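Side-chain contacts in Bse634I restriction endonuclease (PDB 1KNV), which cleaves double-stranded DNA as a type II restriction endonuclease, probably with the aid of divalent metal ions: residues 117-122 / 225-230; 210-215 / 234-239; 49-54 / 69-74. All blocks are in the same frame, centred on the assembly; numbering follows the deposited sequence.

Overall arrangement
From the N terminus, the chain first makes contact 3, which closes a short loop, with 14 residues between its segments, joining helices 43-60 and 68-93. Only after this loop is complete does contact 1 open, at the start of helix 118-131. The other two contacts cross: contact 2 opens at 210-215, contact 1 closes at 225-230 after a span of 102 residues, and contact 2 closes at 234-239. Both draw on helix 203-227. Contact 1 ties its C-terminal end to helix 118-131, and contact 2 ties its middle to strand 235-240 of the mixed sheet. Contact 3 stands apart, its centre about 43 Å from that of contact 1, on the opposite side of the chain's centre.

Contact 1 (117-122 / 225-230); sequences DNETRE and MRYWNP
Tyr227, near the C-terminal end of helix 203-227, meets Thr120 in the first turn of helix 118-131, and the contact builds on an N-cap motif in which Asp117 caps that helix. Hydrogen bonds come first. Tyr227 OH donates to Thr120 OG1 at 2.7 Å, and Thr120 OG1 in turn donates to Asp117 OD2 at 2.8 Å, arriving on the syn side. The same OD2 takes the capping bond from Thr120 N at 3.1 Å, so two donors of one residue grip one carboxylate oxygen. A chi1 of -62° sets OG1 beside the backbone N of Thr120, which allows this sharing.

Van der Waals contact is the second kind. The extended chain of Glu119 brings CG tightly against the phenol, 3.2 Å from Tyr227 OH. Glu119 CD lies at the edge of the ring, 3.7 Å from Tyr227 CE2, with the carboxylate plane turned 79° from the ring.

Trp188 stacks on the ring and Lys123 makes a cation-pi contact with it. Next to Tyr227, Arg226 O bonds to Arg226 NE of the second subunit. A phenylalanine in place of Tyr227 would probably leave Thr120 OG1 without its donor across the contact. Thr120 N also lies 3.3 Å from Tyr227 OH, but at too poor an angle to form a bond.

Contact 2 (210-215 / 234-239); sequences VHEGNI and FKYYGA
The carboxylate of Glu212 and the phenol of Tyr236 form the first shell of this contact. Tyr236 OH is modelled as donating to Glu212 OE2 at 2.3 Å, a separation so short that its exact value is doubtful, though the pairing is clear. Glu212 comes nearly square-on to Tyr236, with carboxylate and ring planes 85° apart. Glu212 gets there on an extended chain, CG anti to the backbone N (chi1 173°), and CG itself lies 3.5 Å from Tyr236 CZ.

Behind the carboxylate the helix backbone covers one face of the ring. Gly213 N sits above it, offset toward the rim, and Gly213 CA touches Tyr236 CD1 at 3.4 Å. The lack of a side chain matters here, since a beta carbon on Gly213 would lie about 3.1 Å from Tyr236 CD1, a tight distance.

Farther out, Leu209 and Leu216 of the same helix also touch Tyr236, and its backbone N bonds to Asp272 OD2. Lys235 and Tyr237 bond through their backbones to strand 191-198, pairing the two strands of a beta-alpha-beta unit. The contact itself lays the crossover helix 203-227 on strand 235-240. The other carboxylate oxygen, Glu212 OE1, pairs with Ser143 OG. The side chain of Asp146, a calcium-binding residue in a structure of this protein, though no calcium is bound to this chain, is about 5 Å from that of Glu212. With hydroxyls on both oxygens, the carboxylate is probably restrained in rotation beside the metal site.

Contact 3 (49-54 / 69-74); sequences KLENYV and GAFSNT
A buried helix-to-helix contact, mostly van der Waals in character, sets Phe71 against Glu51 and Val54 and joins helix 43-60 to helix 68-93 across the short connection between them. No hydrogen bond links the two segments. It is a compact example of how one aromatic side chain can bridge two helices by meeting two residues one turn apart, one apolar and one charged.

The apolar half is Val54, whose CG1 lies at the edge of the Phe71 ring, near its plane and 3.8 Å from CE2. With CG1 anti to the backbone N (chi1 172°), this methyl is the branch that does the touching.

The other half is the flank of a glutamate. Glu51 CG lies 3.9 Å from Phe71 CD2, and the extended chain carries Glu51 OE1 to 3.9 Å from Phe71 CB. The carboxylate is turned only 11° from the ring plane. Its charge is met elsewhere: OE2 forms a salt bridge with Arg75 NH1 and OE1 another with Lys55 NZ, and these two cations are likely to hold the carboxylate in its orientation. Lys55 also makes a cation-pi contact with Phe71.

Within helix 68-93, Thr74 OG1 bonds back to Ala70 O at 2.9 Å, on the opposite face of the carbonyl plane from Thr74 N. Around the pair, Ile24 of strand 19-24 touches both Phe71 and Thr74, Trp78 of helix 68-93 packs on Leu50 and Val54, and helix 26-33 meets Leu50 through Leu30 and Leu33.

Contact 1 (117-122 / 225-230)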
loop_
_atom_site.group_PDB
_atom_site.type_symbol
_atom_site.label_atom_id
_atom_site.label_comp_id
_atom_site.label_asym_id
_atom_site.label_seq_id
_atom_site.Cartn_x
_atom_site.Cartn_y
_atom_site.Cartn_z
ATOM N N ASP B 117 -20.594 3.737 14.777
ATOM C CA ASP B 117 -21.155 5.076 14.725
ATOM C C ASP B 117 -21.376 5.474 13.269
ATOM O O ASP B 117 -20.922 4.801 12.333
ATOM C CB ASP B 117 -20.248 6.089 15.454
ATOM C CG ASP B 117 -18.800 6.084 14.964
ATOM O OD1 ASP B 117 -17.930 6.562 15.722
ATOM O OD2 ASP B 117 -18.507 5.634 13.841
ATOM N N ASN B 118 -22.087 6.566 13.072
ATOM C CA ASN B 118 -22.384 7.035 11.733
ATOM C C ASN B 118 -21.155 7.290 10.847
ATOM O O ASN B 118 -21.132 6.904 9.679
ATOM C CB ASN B 118 -23.231 8.304 11.832
ATOM C CG ASN B 118 -23.553 8.881 10.486
ATOM O OD1 ASN B 118 -24.215 8.242 9.657
ATOM N ND2 ASN B 118 -23.077 10.100 10.247
ATOM N N GLU B 119 -20.141 7.944 11.400
ATOM C CA GLU B 119 -18.938 8.257 10.642
ATOM C C GLU B 119 -18.303 7.013 10.026
ATOM O O GLU B 119 -17.918 7.014 8.857
ATOM C CB GLU B 119 -17.936 8.975 11.550
ATOM C CG GLU B 119 -16.565 9.197 10.947
ATOM C CD GLU B 119 -15.635 9.950 11.887
ATOM O OE1 GLU B 119 -15.681 9.712 13.115
ATOM O OE2 GLU B 119 -14.839 10.774 11.398
ATOM N N THR B 120 -18.200 5.951 10.818
ATOM C CA THR B 120 -17.622 4.700 10.355
ATOM C C THR B 120 -18.498 3.997 9.312
ATOM O O THR B 120 -17.991 3.532 8.294
ATOM C CB THR B 120 -17.374 3.758 11.540
ATOM O OG1 THR B 120 -16.424 4.365 12.431
ATOM C CG2 THR B 120 -16.854 2.408 11.046
ATOM N N ARG B 121 -19.808 3.923 9.558
ATOM C CA ARG B 121 -20.729 3.282 8.612
ATOM C C ARG B 121 -20.752 3.971 7.237
ATOM O O ARG B 121 -20.865 3.317 6.203
ATOM C CB ARG B 121 -22.139 3.219 9.213
ATOM C CG ARG B 121 -22.208 2.376 10.485
ATOM C CD ARG B 121 -23.596 1.814 10.703
ATOM N NE ARG B 121 -23.968 0.865 9.655
ATOM C CZ ARG B 121 -25.221 0.513 9.372
ATOM N NH1 ARG B 121 -26.233 1.032 10.062
ATOM N NH2 ARG B 121 -25.465 -0.353 8.393
ATOM N N GLU B 122 -20.639 5.295 7.225
ATOM C CA GLU B 122 -20.612 6.038 5.970
ATOM C C GLU B 122 -19.364 5.644 5.157
ATOM O O GLU B 122 -19.424 5.515 3.933
ATOM C CB GLU B 122 -20.609 7.544 6.257
ATOM C CG GLU B 122 -21.956 8.227 6.074
ATOM C CD GLU B 122 -22.068 9.541 6.845
ATOM O OE1 GLU B 122 -21.062 10.290 6.936
ATOM O OE2 GLU B 122 -23.179 9.831 7.352
ATOM N N MET B 225 -6.706 2.430 7.261
ATOM C CA MET B 225 -6.178 3.320 6.223
ATOM C C MET B 225 -7.054 4.564 6.062
ATOM O O MET B 225 -6.546 5.666 5.836
ATOM C CB MET B 225 -6.028 2.582 4.881
ATOM C CG MET B 225 -4.790 1.675 4.826
ATOM S SD MET B 225 -4.245 1.190 3.159
ATOM C CE MET B 225 -3.017 -0.071 3.538
ATOM N N ARG B 226 -8.371 4.390 6.162
ATOM C CA ARG B 226 -9.290 5.517 6.090
ATOM C C ARG B 226 -9.076 6.523 7.218
ATOM O O ARG B 226 -9.030 7.732 6.978
ATOM C CB ARG B 226 -10.732 5.023 6.114
ATOM C CG ARG B 226 -11.097 4.125 4.935
ATOM C CD ARG B 226 -11.046 4.857 3.589
ATOM N NE ARG B 226 -12.137 5.817 3.405
ATOM C CZ ARG B 226 -13.393 5.505 3.083
ATOM N NH1 ARG B 226 -13.761 4.244 2.899
ATOM N NH2 ARG B 226 -14.288 6.464 2.929
ATOM N N TYR B 227 -8.946 6.019 8.443
ATOM C CA TYR B 227 -8.760 6.861 9.621
ATOM C C TYR B 227 -7.301 7.150 9.934
ATOM O O TYR B 227 -6.997 7.921 10.840
ATOM C CB TYR B 227 -9.374 6.197 10.854
ATOM C CG TYR B 227 -10.883 6.265 10.959
ATOM C CD1 TYR B 227 -11.676 5.172 10.624
ATOM C CD2 TYR B 227 -11.515 7.421 11.427
ATOM C CE1 TYR B 227 -13.055 5.228 10.754
ATOM C CE2 TYR B 227 -12.895 7.481 11.560
ATOM C CZ TYR B 227 -13.657 6.384 11.224
ATOM O OH TYR B 227 -15.022 6.443 11.370
ATOM N N TRP B 228 -6.402 6.514 9.198
ATOM C CA TRP B 228 -4.978 6.690 9.407
ATOM C C TRP B 228 -4.595 6.461 10.867
ATOM O O TRP B 228 -4.017 7.322 11.520
ATOM C CB TRP B 228 -4.544 8.080 8.959
ATOM C CG TRP B 228 -3.091 8.142 8.718
ATOM C CD1 TRP B 228 -2.140 8.664 9.547
ATOM C CD2 TRP B 228 -2.396 7.590 7.601
ATOM N NE1 TRP B 228 -0.887 8.467 9.012
ATOM C CE2 TRP B 228 -1.017 7.808 7.817
ATOM C CE3 TRP B 228 -2.806 6.927 6.437
ATOM C CZ2 TRP B 228 -0.043 7.390 6.909
ATOM C CZ3 TRP B 228 -1.836 6.510 5.531
ATOM C CH2 TRP B 228 -0.471 6.744 5.774
ATOM N N ASN B 229 -4.929 5.280 11.372
ATOM C CA ASN B 229 -4.623 4.901 12.745
ATOM C C ASN B 229 -3.893 3.573 12.643
ATOM O O ASN B 229 -4.518 2.520 12.573
ATOM C CB ASN B 229 -5.908 4.710 13.543
ATOM C CG ASN B 229 -5.653 4.557 15.024
ATOM O OD1 ASN B 229 -4.513 4.412 15.458
ATOM N ND2 ASN B 229 -6.717 4.588 15.810
ATOM N N PRO B 230 -2.555 3.605 12.623
ATOM C CA PRO B 230 -1.813 2.350 12.514
ATOM C C PRO B 230 -1.858 1.474 13.759
ATOM O O PRO B 230 -1.648 0.266 13.690
ATOM C CB PRO B 230 -0.395 2.823 12.196
ATOM C CG PRO B 230 -0.305 4.118 12.941
ATOM C CD PRO B 230 -1.640 4.764 12.659
#

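Contact 2 (210-215 / 234-239)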
loop_
_atom_site.group_PDB
_atom_site.type_symbol
_atom_site.label_atom_id
_atom_site.label_comp_id
_atom_site.label_asym_id
_atom_site.label_seq_id
_atom_site.Cartn_x
_atom_site.Cartn_y
_atom_site.Cartn_z
ATOM N N VAL B 210 -11.648 -19.518 8.995
ATOM C CA VAL B 210 -10.615 -18.919 8.157
ATOM C C VAL B 210 -11.137 -17.790 7.272
ATOM O O VAL B 210 -10.550 -16.716 7.217
ATOM C CB VAL B 210 -9.928 -19.996 7.269
ATOM C CG1 VAL B 210 -9.021 -19.339 6.271
ATOM C CG2 VAL B 210 -9.117 -20.959 8.135
ATOM N N HIS B 211 -12.249 -18.021 6.588
ATOM C CA HIS B 211 -12.779 -16.997 5.701
ATOM C C HIS B 211 -13.307 -15.798 6.461
ATOM O O HIS B 211 -13.090 -14.659 6.063
ATOM C CB HIS B 211 -13.889 -17.559 4.822
ATOM C CG HIS B 211 -14.416 -16.566 3.836
ATOM N ND1 HIS B 211 -13.610 -15.956 2.899
ATOM C CD2 HIS B 211 -15.652 -16.032 3.678
ATOM C CE1 HIS B 211 -14.326 -15.085 2.210
ATOM N NE2 HIS B 211 -15.568 -15.112 2.662
ATOM N N GLU B 212 -14.009 -16.060 7.554
ATOM C CA GLU B 212 -14.567 -14.991 8.363
ATOM C C GLU B 212 -13.449 -14.111 8.922
ATOM O O GLU B 212 -13.571 -12.888 8.957
ATOM C CB GLU B 212 -15.436 -15.574 9.484
ATOM C CG GLU B 212 -15.923 -14.537 10.474
ATOM C CD GLU B 212 -17.174 -14.960 11.219
ATOM O OE1 GLU B 212 -18.283 -14.764 10.676
ATOM O OE2 GLU B 212 -17.057 -15.489 12.344
ATOM N N GLY B 213 -12.351 -14.729 9.337
ATOM C CA GLY B 213 -11.234 -13.955 9.850
ATOM C C GLY B 213 -10.662 -13.052 8.770
ATOM O O GLY B 213 -10.299 -11.911 9.036
ATOM N N ASN B 214 -10.575 -13.554 7.544
ATOM C CA ASN B 214 -10.053 -12.753 6.437
ATOM C C ASN B 214 -10.969 -11.598 6.097
ATOM O O ASN B 214 -10.500 -10.489 5.850
ATOM C CB ASN B 214 -9.858 -13.616 5.196
ATOM C CG ASN B 214 -8.499 -14.250 5.160
ATOM O OD1 ASN B 214 -7.488 -13.552 5.040
ATOM N ND2 ASN B 214 -8.453 -15.577 5.275
ATOM N N ILE B 215 -12.275 -11.871 6.087
ATOM C CA ILE B 215 -13.297 -10.867 5.772
ATOM C C ILE B 215 -13.326 -9.725 6.787
ATOM O O ILE B 215 -13.296 -8.544 6.410
ATOM C CB ILE B 215 -14.714 -11.504 5.700
ATOM C CG1 ILE B 215 -14.848 -12.318 4.419
ATOM C CG2 ILE B 215 -15.788 -10.423 5.712
ATOM C CD1 ILE B 215 -14.837 -11.448 3.168
ATOM N N PHE B 234 -7.437 -5.337 15.683
ATOM C CA PHE B 234 -8.617 -6.178 15.731
ATOM C C PHE B 234 -8.170 -7.615 15.548
ATOM O O PHE B 234 -7.558 -7.948 14.533
ATOM C CB PHE B 234 -9.607 -5.842 14.636
ATOM C CG PHE B 234 -10.798 -6.748 14.624
ATOM C CD1 PHE B 234 -11.773 -6.643 15.606
ATOM C CD2 PHE B 234 -10.923 -7.735 13.655
ATOM C CE1 PHE B 234 -12.856 -7.508 15.624
ATOM C CE2 PHE B 234 -12.004 -8.608 13.660
ATOM C CZ PHE B 234 -12.972 -8.494 14.645
ATOM N N LYS B 235 -8.470 -8.456 16.534
ATOM C CA LYS B 235 -8.104 -9.864 16.488
ATOM C C LYS B 235 -9.349 -10.718 16.297
ATOM O O LYS B 235 -10.418 -10.397 16.802
ATOM C CB LYS B 235 -7.431 -10.267 17.791
ATOM C CG LYS B 235 -6.167 -9.512 18.105
ATOM C CD LYS B 235 -4.977 -10.142 17.423
ATOM C CE LYS B 235 -3.681 -9.466 17.848
ATOM N NZ LYS B 235 -3.622 -8.053 17.366
ATOM N N TYR B 236 -9.204 -11.816 15.574
ATOM C CA TYR B 236 -10.318 -12.715 15.353
ATOM C C TYR B 236 -9.930 -14.095 15.849
ATOM O O TYR B 236 -8.838 -14.583 15.560
ATOM C CB TYR B 236 -10.683 -12.753 13.872
ATOM C CG TYR B 236 -11.824 -13.689 13.578
ATOM C CD1 TYR B 236 -11.586 -14.971 13.087
ATOM C CD2 TYR B 236 -13.145 -13.316 13.840
ATOM C CE1 TYR B 236 -12.632 -15.866 12.866
ATOM C CE2 TYR B 236 -14.196 -14.201 13.627
ATOM C CZ TYR B 236 -13.933 -15.477 13.141
ATOM O OH TYR B 236 -14.967 -16.373 12.942
ATOM N N TYR B 237 -10.829 -14.719 16.602
ATOM C CA TYR B 237 -10.575 -16.040 17.178
ATOM C C TYR B 237 -11.626 -17.098 16.849
ATOM O O TYR B 237 -12.757 -16.796 16.470
ATOM C CB TYR B 237 -10.496 -15.940 18.700
ATOM C CG TYR B 237 -9.446 -14.996 19.210
ATOM C CD1 TYR B 237 -8.135 -15.420 19.400
ATOM C CD2 TYR B 237 -9.760 -13.670 19.490
ATOM C CE1 TYR B 237 -7.159 -14.543 19.862
ATOM C CE2 TYR B 237 -8.800 -12.788 19.948
ATOM C CZ TYR B 237 -7.501 -13.228 20.133
ATOM O OH TYR B 237 -6.555 -12.357 20.606
ATOM N N GLY B 238 -11.227 -18.349 17.022
ATOM C CA GLY B 238 -12.133 -19.452 16.808
ATOM C C GLY B 238 -12.208 -20.221 18.115
ATOM O O GLY B 238 -11.243 -20.255 18.876
ATOM N N ALA B 239 -13.366 -20.808 18.395
ATOM C CA ALA B 239 -13.570 -21.613 19.598
ATOM C C ALA B 239 -14.363 -22.848 19.170
ATOM O O ALA B 239 -15.477 -22.727 18.655
ATOM C CB ALA B 239 -14.346 -20.833 20.644
#

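Contact 3 (49-54 / 69-74)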
loop_
_atom_site.group_PDB
_atom_site.type_symbol
_atom_site.label_atom_id
_atom_site.label_comp_id
_atom_site.label_asym_id
_atom_site.label_seq_id
_atom_site.Cartn_x
_atom_site.Cartn_y
_atom_site.Cartn_z
ATOM N N LYS B 49 -28.206 -32.906 29.434
ATOM C CA LYS B 49 -29.207 -32.861 30.497
ATOM C C LYS B 49 -30.463 -32.157 30.028
ATOM O O LYS B 49 -31.571 -32.662 30.202
ATOM C CB LYS B 49 -28.636 -32.136 31.706
ATOM C CG LYS B 49 -29.668 -31.504 32.614
ATOM C CD LYS B 49 -28.968 -30.667 33.670
ATOM C CE LYS B 49 -29.947 -29.927 34.558
ATOM N NZ LYS B 49 -29.211 -29.043 35.513
ATOM N N LEU B 50 -30.282 -30.975 29.448
ATOM C CA LEU B 50 -31.395 -30.201 28.934
ATOM C C LEU B 50 -32.130 -31.032 27.887
ATOM O O LEU B 50 -33.358 -31.100 27.889
ATOM C CB LEU B 50 -30.886 -28.886 28.321
ATOM C CG LEU B 50 -30.552 -27.760 29.310
ATOM C CD1 LEU B 50 -29.589 -26.771 28.698
ATOM C CD2 LEU B 50 -31.832 -27.057 29.719
ATOM N N GLU B 51 -31.377 -31.678 27.003
ATOM C CA GLU B 51 -31.980 -32.503 25.963
ATOM C C GLU B 51 -32.834 -33.615 26.562
ATOM O O GLU B 51 -34.028 -33.735 26.258
ATOM C CB GLU B 51 -30.904 -33.114 25.066
ATOM C CG GLU B 51 -31.483 -34.031 24.001
ATOM C CD GLU B 51 -30.542 -34.265 22.842
ATOM O OE1 GLU B 51 -30.925 -35.018 21.924
ATOM O OE2 GLU B 51 -29.428 -33.693 22.842
ATOM N N ASN B 52 -32.209 -34.429 27.408
ATOM C CA ASN B 52 -32.901 -35.528 28.057
ATOM C C ASN B 52 -34.102 -35.007 28.826
ATOM O O ASN B 52 -35.154 -35.646 28.855
ATOM C CB ASN B 52 -31.963 -36.260 28.999
ATOM C CG ASN B 52 -30.760 -36.816 28.287
ATOM O OD1 ASN B 52 -30.859 -37.256 27.141
ATOM N ND2 ASN B 52 -29.616 -36.815 28.961
ATOM N N TYR B 53 -33.953 -33.846 29.447
ATOM C CA TYR B 53 -35.064 -33.278 30.184
ATOM C C TYR B 53 -36.250 -33.084 29.259
ATOM O O TYR B 53 -37.365 -33.487 29.571
ATOM C CB TYR B 53 -34.699 -31.931 30.769
ATOM C CG TYR B 53 -35.881 -31.250 31.408
ATOM C CD1 TYR B 53 -36.432 -31.732 32.596
ATOM C CD2 TYR B 53 -36.434 -30.107 30.845
ATOM C CE1 TYR B 53 -37.502 -31.082 33.207
ATOM C CE2 TYR B 53 -37.502 -29.449 31.446
ATOM C CZ TYR B 53 -38.028 -29.937 32.627
ATOM O OH TYR B 53 -39.058 -29.264 33.238
ATOM N N VAL B 54 -36.013 -32.440 28.123
ATOM C CA VAL B 54 -37.085 -32.212 27.163
ATOM C C VAL B 54 -37.606 -33.561 26.663
ATOM O O VAL B 54 -38.801 -33.726 26.417
ATOM C CB VAL B 54 -36.595 -31.352 25.969
ATOM C CG1 VAL B 54 -37.664 -31.285 24.885
ATOM C CG2 VAL B 54 -36.257 -29.946 26.455
ATOM N N GLY B 69 -33.046 -33.234 14.281
ATOM C CA GLY B 69 -32.866 -31.869 13.824
ATOM C C GLY B 69 -33.349 -30.841 14.828
ATOM O O GLY B 69 -32.582 -29.964 15.239
ATOM N N ALA B 70 -34.617 -30.950 15.222
ATOM C CA ALA B 70 -35.217 -30.030 16.185
ATOM C C ALA B 70 -34.343 -29.934 17.427
ATOM O O ALA B 70 -34.156 -28.848 17.984
ATOM C CB ALA B 70 -36.619 -30.504 16.566
ATOM N N PHE B 71 -33.805 -31.078 17.850
ATOM C CA PHE B 71 -32.940 -31.129 19.023
ATOM C C PHE B 71 -31.560 -30.528 18.772
ATOM O O PHE B 71 -31.051 -29.790 19.611
ATOM C CB PHE B 71 -32.794 -32.574 19.534
ATOM C CG PHE B 71 -33.940 -33.027 20.409
ATOM C CD1 PHE B 71 -34.823 -34.013 19.976
ATOM C CD2 PHE B 71 -34.155 -32.436 21.651
ATOM C CE1 PHE B 71 -35.903 -34.399 20.764
ATOM C CE2 PHE B 71 -35.230 -32.817 22.444
ATOM C CZ PHE B 71 -36.107 -33.800 21.999
ATOM N N SER B 72 -30.959 -30.841 17.626
ATOM C CA SER B 72 -29.643 -30.307 17.299
ATOM C C SER B 72 -29.720 -28.791 17.265
ATOM O O SER B 72 -28.776 -28.103 17.648
ATOM C CB SER B 72 -29.171 -30.812 15.939
ATOM O OG SER B 72 -27.830 -30.408 15.704
ATOM N N ASN B 73 -30.850 -28.274 16.801
ATOM C CA ASN B 73 -31.053 -26.832 16.737
ATOM C C ASN B 73 -31.242 -26.245 18.129
ATOM O O ASN B 73 -30.704 -25.187 18.438
ATOM C CB ASN B 73 -32.279 -26.500 15.888
ATOM C CG ASN B 73 -32.048 -26.728 14.410
ATOM O OD1 ASN B 73 -32.968 -26.598 13.610
ATOM N ND2 ASN B 73 -30.813 -27.066 14.038
ATOM N N THR B 74 -32.016 -26.925 18.966
ATOM C CA THR B 74 -32.253 -26.436 20.313
ATOM C C THR B 74 -30.965 -26.390 21.132
ATOM O O THR B 74 -30.762 -25.462 21.903
ATOM C CB THR B 74 -33.303 -27.291 21.030
ATOM O OG1 THR B 74 -34.560 -27.162 20.350
ATOM C CG2 THR B 74 -33.469 -26.834 22.458
#